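Local coordinates for alpha-L-rhamnosidase (Aspergillus terreus, PDB 6GSZ), which probably hydrolyses terminal non-reducing alpha-L-rhamnose residues from alpha-L-rhamnosides, as a calcium-binding glycosidase, at residues Thr522-Trp527 / Phe576-Trp581; Thr595-Val601 / Ala652-Gly658. All coordinates share one frame; numbering follows the deposited sequence.

Contact 1 (Thr522-Trp527 / Phe576-Trp581). With BGC (beta-D-glucopyranose), chain B.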
loop_
_atom_site.group_PDB
_atom_site.type_symbol
_atom_site.label_atom_id
_atom_site.label_comp_id
_atom_site.label_asym_id
_atom_site.label_seq_id
_atom_site.Cartn_x
_atom_site.Cartn_y
_atom_site.Cartn_z
ATOM N N THR A 522 17.343 -9.751 -15.747
ATOM C CA THR A 522 18.021 -8.668 -16.444
ATOM C C THR A 522 17.241 -7.363 -16.315
ATOM O O THR A 522 16.035 -7.373 -16.076
ATOM C CB THR A 522 18.293 -9.064 -17.903
ATOM O OG1 THR A 522 17.082 -9.398 -18.569
ATOM C CG2 THR A 522 19.265 -10.225 -17.964
ATOM N N PRO A 523 17.913 -6.195 -16.431
ATOM C CA PRO A 523 17.242 -4.908 -16.185
ATOM C C PRO A 523 16.116 -4.628 -17.193
ATOM O O PRO A 523 16.281 -4.841 -18.397
ATOM C CB PRO A 523 18.375 -3.895 -16.379
ATOM C CG PRO A 523 19.655 -4.695 -16.170
ATOM C CD PRO A 523 19.347 -6.056 -16.716
ATOM N N THR A 524 14.981 -4.102 -16.695
ATOM C CA THR A 524 13.826 -3.796 -17.563
ATOM C C THR A 524 13.345 -2.357 -17.323
ATOM O O THR A 524 13.393 -1.825 -16.214
ATOM C CB THR A 524 12.663 -4.768 -17.337
ATOM O OG1 THR A 524 12.187 -4.730 -15.980
ATOM C CG2 THR A 524 13.076 -6.168 -17.718
ATOM N N SER A 525 12.785 -1.790 -18.390
ATOM C CA SER A 525 12.103 -0.495 -18.317
ATOM C C SER A 525 10.779 -0.672 -17.575
ATOM O O SER A 525 10.257 -1.793 -17.511
ATOM C CB SER A 525 11.839 0.042 -19.694
ATOM O OG SER A 525 10.848 -0.721 -20.345
ATOM N N ILE A 526 10.299 0.407 -16.958
ATOM C CA ILE A 526 9.004 0.540 -16.245
ATOM C C ILE A 526 9.089 -0.136 -14.868
ATOM O O ILE A 526 8.852 0.507 -13.877
ATOM C CB ILE A 526 7.788 0.067 -17.064
ATOM C CG1 ILE A 526 7.791 0.673 -18.480
ATOM C CG2 ILE A 526 6.504 0.396 -16.308
ATOM C CD1 ILE A 526 6.759 0.074 -19.380
ATOM N N TRP A 527 9.351 -1.445 -14.876
ATOM C CA TRP A 527 9.614 -2.251 -13.675
ATOM C C TRP A 527 10.888 -1.721 -13.012
ATOM O O TRP A 527 10.791 -1.186 -11.912
ATOM C CB TRP A 527 9.692 -3.728 -14.092
ATOM C CG TRP A 527 8.335 -4.360 -14.202
ATOM C CD1 TRP A 527 7.783 -5.249 -13.326
ATOM C CD2 TRP A 527 7.332 -4.167 -15.222
ATOM N NE1 TRP A 527 6.523 -5.590 -13.716
ATOM C CE2 TRP A 527 6.205 -4.924 -14.867
ATOM C CE3 TRP A 527 7.257 -3.406 -16.398
ATOM C CZ2 TRP A 527 5.040 -4.969 -15.631
ATOM C CZ3 TRP A 527 6.096 -3.436 -17.146
ATOM C CH2 TRP A 527 5.000 -4.211 -16.778
ATOM N N PHE A 576 15.540 -8.639 -22.631
ATOM C CA PHE A 576 14.186 -8.931 -22.244
ATOM C C PHE A 576 13.500 -7.640 -21.778
ATOM O O PHE A 576 14.094 -6.870 -20.975
ATOM C CB PHE A 576 14.182 -9.995 -21.139
ATOM C CG PHE A 576 12.797 -10.199 -20.589
ATOM C CD1 PHE A 576 11.851 -10.909 -21.306
ATOM C CD2 PHE A 576 12.393 -9.549 -19.444
ATOM C CE1 PHE A 576 10.551 -11.029 -20.846
ATOM C CE2 PHE A 576 11.090 -9.659 -18.988
ATOM C CZ PHE A 576 10.162 -10.382 -19.692
ATOM N N GLN A 577 12.228 -7.493 -22.154
ATOM C CA GLN A 577 11.430 -6.383 -21.679
ATOM C C GLN A 577 9.966 -6.819 -21.458
ATOM O O GLN A 577 9.405 -7.581 -22.268
ATOM C CB GLN A 577 11.458 -5.190 -22.632
ATOM C CG GLN A 577 12.828 -4.570 -22.829
ATOM C CD GLN A 577 13.380 -3.875 -21.602
ATOM O OE1 GLN A 577 12.629 -3.499 -20.686
ATOM N NE2 GLN A 577 14.698 -3.643 -21.626
ATOM N N TRP A 578 9.375 -6.382 -20.331
ATOM C CA TRP A 578 7.936 -6.468 -20.093
ATOM C C TRP A 578 7.165 -5.478 -20.979
ATOM O O TRP A 578 6.147 -5.829 -21.636
ATOM C CB TRP A 578 7.605 -6.178 -18.615
ATOM C CG TRP A 578 8.303 -7.054 -17.614
ATOM C CD1 TRP A 578 9.342 -6.720 -16.785
ATOM C CD2 TRP A 578 8.021 -8.440 -17.363
ATOM N NE1 TRP A 578 9.731 -7.818 -16.062
ATOM C CE2 TRP A 578 8.916 -8.856 -16.366
ATOM C CE3 TRP A 578 7.088 -9.345 -17.864
ATOM C CZ2 TRP A 578 8.903 -10.155 -15.863
ATOM C CZ3 TRP A 578 7.081 -10.631 -17.375
ATOM C CH2 TRP A 578 7.970 -11.019 -16.380
ATOM N N ALA A 579 7.665 -4.235 -20.996
ATOM C CA ALA A 579 7.133 -3.113 -21.825
ATOM C C ALA A 579 5.608 -3.037 -21.673
ATOM O O ALA A 579 5.115 -2.972 -20.544
ATOM C CB ALA A 579 7.622 -3.221 -23.250
ATOM N N ASP A 580 4.852 -2.910 -22.785
ATOM C CA ASP A 580 3.409 -2.669 -22.671
ATOM C C ASP A 580 2.645 -3.969 -22.428
ATOM O O ASP A 580 1.783 -4.373 -23.217
ATOM C CB ASP A 580 2.855 -1.883 -23.865
ATOM C CG ASP A 580 1.529 -1.187 -23.551
ATOM O OD1 ASP A 580 1.275 -0.839 -22.356
ATOM O OD2 ASP A 580 0.732 -0.993 -24.513
ATOM N N TRP A 581 2.893 -4.532 -21.245
ATOM C CA TRP A 581 2.327 -5.781 -20.770
ATOM C C TRP A 581 0.797 -5.719 -20.781
ATOM O O TRP A 581 0.226 -4.757 -20.320
ATOM C CB TRP A 581 2.888 -5.983 -19.356
ATOM C CG TRP A 581 2.551 -7.272 -18.671
ATOM C CD1 TRP A 581 1.664 -7.428 -17.632
ATOM C CD2 TRP A 581 3.098 -8.568 -18.950
ATOM N NE1 TRP A 581 1.640 -8.745 -17.250
ATOM C CE2 TRP A 581 2.507 -9.455 -18.029
ATOM C CE3 TRP A 581 4.056 -9.052 -19.856
ATOM C CZ2 TRP A 581 2.849 -10.810 -17.985
ATOM C CZ3 TRP A 581 4.351 -10.406 -19.839
ATOM C CH2 TRP A 581 3.768 -11.257 -18.903
HETATM C C2 BGC B . 2.347 -8.429 -12.410
HETATM C C3 BGC B . 3.162 -7.956 -13.581
HETATM C C4 BGC B . 4.208 -8.904 -14.125
HETATM C C5 BGC B . 3.510 -10.165 -14.292
HETATM C C6 BGC B . 4.540 -11.106 -14.887
HETATM C C1 BGC B . 1.833 -9.833 -12.676
HETATM O O1 BGC B . 0.964 -10.199 -11.623
HETATM O O2 BGC B . 1.106 -7.764 -12.376
HETATM O O3 BGC B . 3.908 -6.947 -13.151
HETATM O O4 BGC B . 4.891 -8.513 -15.338
HETATM O O5 BGC B . 2.885 -10.709 -13.085
HETATM O O6 BGC B . 3.965 -12.415 -14.945
HETATM O O HOH W 1 16.377 -7.198 -19.663
HETATM O O HOH W 2 17.673 -10.151 -21.153
HETATM O O HOH W 3 10.107 -3.678 -19.562
#
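Thr524 and Gln577 bring the two loops closest, with their CA atoms 5.4 Å apart, and the chains continue side by side to Ser525 and Ala579. Neither segment is helix or strand; what joins their backbones is a side-chain amide and ordered water. The Gln577 chain bends at its second torsion (chi2 -68°), which curls the amide over so that OE1 accepts from Ser525 N at 2.9 Å. This bond is nearly straight (164°) and uses a lone pair in the carbonyl plane. A water donates to the same OE1 and to Ser525 O while accepting from Ala579 N, so Gln577 OE1 accepts two hydrogen bonds. Ser525 OG is held by Ser602. Farther back, another water accepts a hydrogen bond from Thr522 OG1 and donates to the carbonyl oxygens of Pro523 and Phe576.

The apolar half belongs to three tryptophans. Trp578 CB sits over one face of Trp527, 3.6 Å from the centroid of its six-membered ring and 17° off the normal, a CH-pi contact; the two five-membered rings meet obliquely. The far rim of the same indole, at Trp527 CH2, touches Trp581 CB at 3.8 Å. Thr524 OG1 comes up to the edge of Trp578, whose ring has Phe576 CE2 over one face and the glucose O4 over the other.

All three indoles reach this sugar. Trp527 NE1 donates a hydrogen bond to glucose O3 at 3.0 Å. The other two make van der Waals contacts: glucose O4 lies over a face of Trp581 as well as of Trp578, and Trp581 CZ2 is 3.5 Å from glucose C6. Asp460, Asp473 and His761 supply further hydrogen bonds to the ligand. Two interhelical loops of the six-hairpin glycosidase domain, an (alpha/alpha)6 barrel, thus build an aromatic wall of the glucose-binding pocket.

Contact 2 (Thr595-Val601 / Ala652-Gly658); sequences TTNKYLV and ANETQTG. With NAG (2-acetamido-2-deoxy-beta-D-glucopyranose), chain E.
Ala652 meets the Leu600 side chain at the start of a contact between two capped helix N-termini, one preceded by an N-glycosylated asparagine; Ala652 CB lies 4.2 Å from Leu600 CD1. Asn653, next along, opens an Asn-Glu-Thr sequon. Its ND2 is bonded covalently to C1 of an N-acetylglucosamine at 1.4 Å, while its OD1 turns the other way and accepts from Asn597 N at 2.8 Å. The N-H points almost straight at the oxygen (169°), although the donor stands well above the carbonyl plane, 44° out of it. One amide therefore carries the glycan on its nitrogen and is fixed to the protein through its oxygen. Asn597 is itself an N-cap: its OD1 takes Leu600 N on an in-plane lone pair and Tyr599 N from above the plane.

After the inverse gamma turn centred on Glu654 comes Thr655, the sequon threonine and the N-cap of helix 656-664. With OG1 placed between the backbone N and the carbonyl carbon (chi1 61°), the hydroxyl accepts from Gly658 N at 2.9 Å and donates across the contact to Thr596 OG1, 2.7 Å away. Its methyl, Thr655 CG2, packs 3.6 Å from the carbonyl oxygen of Thr595. Thr657 turns a methyl to the first turn of the neighbouring helix, CG2 to Val601 CG2 at 4.1 Å, while its OG1 is hydrogen-bonded to Asp580 OD2.

Gly658 closes the contact. Its CA lies 3.8 Å from Thr596 CG2, and its carbonyl O, buried here near Leu600 CD2, finds no hydrogen-bond partner in the model.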
loop_
_atom_site.group_PDB
_atom_site.type_symbol
_atom_site.label_atom_id
_atom_site.label_comp_id
_atom_site.label_asym_id
_atom_site.label_seq_id
_atom_site.Cartn_x
_atom_site.Cartn_y
_atom_site.Cartn_z
ATOM N N THR A 595 1.323 -4.754 -29.342
ATOM C CA THR A 595 1.259 -4.084 -30.650
ATOM C C THR A 595 2.267 -2.930 -30.769
ATOM O O THR A 595 2.409 -2.339 -31.853
ATOM C CB THR A 595 -0.157 -3.583 -30.975
ATOM O OG1 THR A 595 -0.521 -2.604 -30.000
ATOM C CG2 THR A 595 -1.185 -4.698 -31.022
ATOM N N THR A 596 2.912 -2.570 -29.672
ATOM C CA THR A 596 3.930 -1.525 -29.651
ATOM C C THR A 596 5.297 -2.155 -29.378
ATOM O O THR A 596 5.423 -2.965 -28.459
ATOM C CB THR A 596 3.638 -0.478 -28.561
ATOM O OG1 THR A 596 2.272 -0.062 -28.674
ATOM C CG2 THR A 596 4.535 0.737 -28.675
ATOM N N ASN A 597 6.301 -1.791 -30.160
ATOM C CA ASN A 597 7.663 -2.308 -30.032
ATOM C C ASN A 597 8.177 -2.109 -28.593
ATOM O O ASN A 597 8.070 -1.018 -28.006
ATOM C CB ASN A 597 8.585 -1.669 -31.063
ATOM C CG ASN A 597 9.999 -2.169 -30.993
ATOM O OD1 ASN A 597 10.776 -1.755 -30.127
ATOM N ND2 ASN A 597 10.309 -3.106 -31.874
ATOM N N LYS A 598 8.765 -3.177 -28.032
ATOM C CA LYS A 598 9.210 -3.180 -26.642
ATOM C C LYS A 598 10.312 -2.152 -26.388
ATOM O O LYS A 598 10.416 -1.646 -25.261
ATOM C CB LYS A 598 9.698 -4.582 -26.223
ATOM C CG LYS A 598 8.609 -5.616 -26.149
ATOM C CD LYS A 598 9.148 -6.992 -25.825
ATOM C CE LYS A 598 8.026 -7.946 -25.513
ATOM N NZ LYS A 598 8.482 -9.071 -24.684
ATOM N N TYR A 599 11.141 -1.881 -27.398
ATOM C CA TYR A 599 12.267 -0.942 -27.268
ATOM C C TYR A 599 11.804 0.504 -27.474
ATOM O O TYR A 599 12.394 1.401 -26.846
ATOM C CB TYR A 599 13.445 -1.373 -28.170
ATOM C CG TYR A 599 13.871 -2.774 -27.830
ATOM C CD1 TYR A 599 14.451 -3.080 -26.609
ATOM C CD2 TYR A 599 13.578 -3.812 -28.683
ATOM C CE1 TYR A 599 14.748 -4.385 -26.247
ATOM C CE2 TYR A 599 13.891 -5.120 -28.346
ATOM C CZ TYR A 599 14.452 -5.405 -27.119
ATOM O OH TYR A 599 14.704 -6.703 -26.781
ATOM N N LEU A 600 10.779 0.729 -28.302
ATOM C CA LEU A 600 10.187 2.080 -28.386
ATOM C C LEU A 600 9.653 2.437 -26.992
ATOM O O LEU A 600 9.942 3.509 -26.431
ATOM C CB LEU A 600 9.070 2.063 -29.419
ATOM C CG LEU A 600 8.362 3.387 -29.741
ATOM C CD1 LEU A 600 7.609 3.199 -31.063
ATOM C CD2 LEU A 600 7.376 3.777 -28.642
ATOM N N VAL A 601 8.928 1.476 -26.388
ATOM C CA VAL A 601 8.378 1.672 -25.043
ATOM C C VAL A 601 9.506 1.909 -24.032
ATOM O O VAL A 601 9.464 2.844 -23.214
ATOM C CB VAL A 601 7.477 0.497 -24.607
ATOM C CG1 VAL A 601 7.074 0.566 -23.147
ATOM C CG2 VAL A 601 6.219 0.426 -25.456
ATOM N N ALA A 652 6.864 4.779 -35.221
ATOM C CA ALA A 652 7.117 3.460 -35.799
ATOM C C ALA A 652 5.881 2.554 -35.625
ATOM O O ALA A 652 5.531 1.791 -36.534
ATOM C CB ALA A 652 8.349 2.845 -35.174
ATOM N N ASN A 653 5.222 2.663 -34.472
ATOM C CA ASN A 653 3.928 2.002 -34.215
ATOM C C ASN A 653 2.892 3.061 -33.830
ATOM O O ASN A 653 2.977 3.673 -32.767
ATOM C CB ASN A 653 4.038 0.938 -33.113
ATOM C CG ASN A 653 5.222 0.026 -33.298
ATOM O OD1 ASN A 653 6.023 -0.093 -32.396
ATOM N ND2 ASN A 653 5.335 -0.600 -34.471
ATOM N N GLU A 654 1.895 3.250 -34.697
ATOM C CA GLU A 654 0.814 4.204 -34.457
ATOM C C GLU A 654 -0.321 3.516 -33.683
ATOM O O GLU A 654 -1.356 3.163 -34.207
ATOM C CB GLU A 654 0.336 4.785 -35.788
ATOM C CG GLU A 654 1.304 5.772 -36.426
ATOM C CD GLU A 654 1.108 7.228 -36.005
ATOM O OE1 GLU A 654 -0.038 7.670 -36.028
ATOM O OE2 GLU A 654 2.129 7.886 -35.589
ATOM N N THR A 655 -0.047 3.317 -32.397
ATOM C CA THR A 655 -0.895 2.651 -31.434
ATOM C C THR A 655 -1.159 3.607 -30.275
ATOM O O THR A 655 -0.520 4.662 -30.157
ATOM C CB THR A 655 -0.206 1.401 -30.894
ATOM O OG1 THR A 655 1.019 1.788 -30.244
ATOM C CG2 THR A 655 0.081 0.397 -31.993
ATOM N N GLN A 656 -2.136 3.274 -29.443
ATOM C CA GLN A 656 -2.443 4.116 -28.317
ATOM C C GLN A 656 -1.185 4.340 -27.474
ATOM O O GLN A 656 -0.894 5.476 -27.098
ATOM C CB GLN A 656 -3.616 3.567 -27.523
ATOM C CG GLN A 656 -4.930 3.666 -28.274
ATOM C CD GLN A 656 -6.112 3.238 -27.443
ATOM O OE1 GLN A 656 -6.099 3.329 -26.208
ATOM N NE2 GLN A 656 -7.137 2.742 -28.136
ATOM N N THR A 657 -0.474 3.259 -27.111
ATOM C CA THR A 657 0.739 3.433 -26.300
ATOM C C THR A 657 1.871 4.109 -27.097
ATOM O O THR A 657 2.604 4.959 -26.552
ATOM C CB THR A 657 1.196 2.094 -25.723
ATOM O OG1 THR A 657 0.167 1.669 -24.834
ATOM C CG2 THR A 657 2.518 2.172 -25.003
ATOM N N GLY A 658 2.042 3.710 -28.357
ATOM C CA GLY A 658 3.112 4.242 -29.181
ATOM C C GLY A 658 3.044 5.754 -29.408
ATOM O O GLY A 658 4.107 6.395 -29.508
HETATM C C1 NAG E . 6.460 -1.465 -34.756
HETATM C C2 NAG E . 6.069 -2.680 -35.549
HETATM C C3 NAG E . 7.301 -3.504 -35.941
HETATM C C4 NAG E . 8.430 -2.677 -36.549
HETATM C C5 NAG E . 8.742 -1.504 -35.596
HETATM C C6 NAG E . 9.887 -0.595 -36.050
HETATM C C7 NAG E . 5.520 -4.013 -33.502
HETATM C C8 NAG E . 4.478 -4.824 -32.832
HETATM N N2 NAG E . 5.166 -3.464 -34.713
HETATM O O3 NAG E . 6.859 -4.503 -36.817
HETATM O O4 NAG E . 9.613 -3.473 -36.500
HETATM O O5 NAG E . 7.544 -0.765 -35.393
HETATM O O6 NAG E . 9.571 -0.068 -37.341
HETATM O O7 NAG E . 6.613 -3.910 -32.913
#

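Contact 1 closes before contact 2 opens along the chain, and the two centres lie 14 Å apart within the six-hairpin glycosidase domain. The first turn of helix 598-619, which belongs to contact 2, also packs against contact 1: Val601 CG1 lies 3.8 Å from Ile526 CD1 of contact 1, and Lys598 NZ probably hydrogen-bonds the carbonyl oxygen of Gln577, likewise of contact 1. Asp580 of contact 1 joins contact 2 to the 695-698 loop, whose backbone N-H groups its carboxylate also takes. Read outward, the pair leads from the sugar pocket, through the loop at Asp580, to the capped helix ends and their surface glycan.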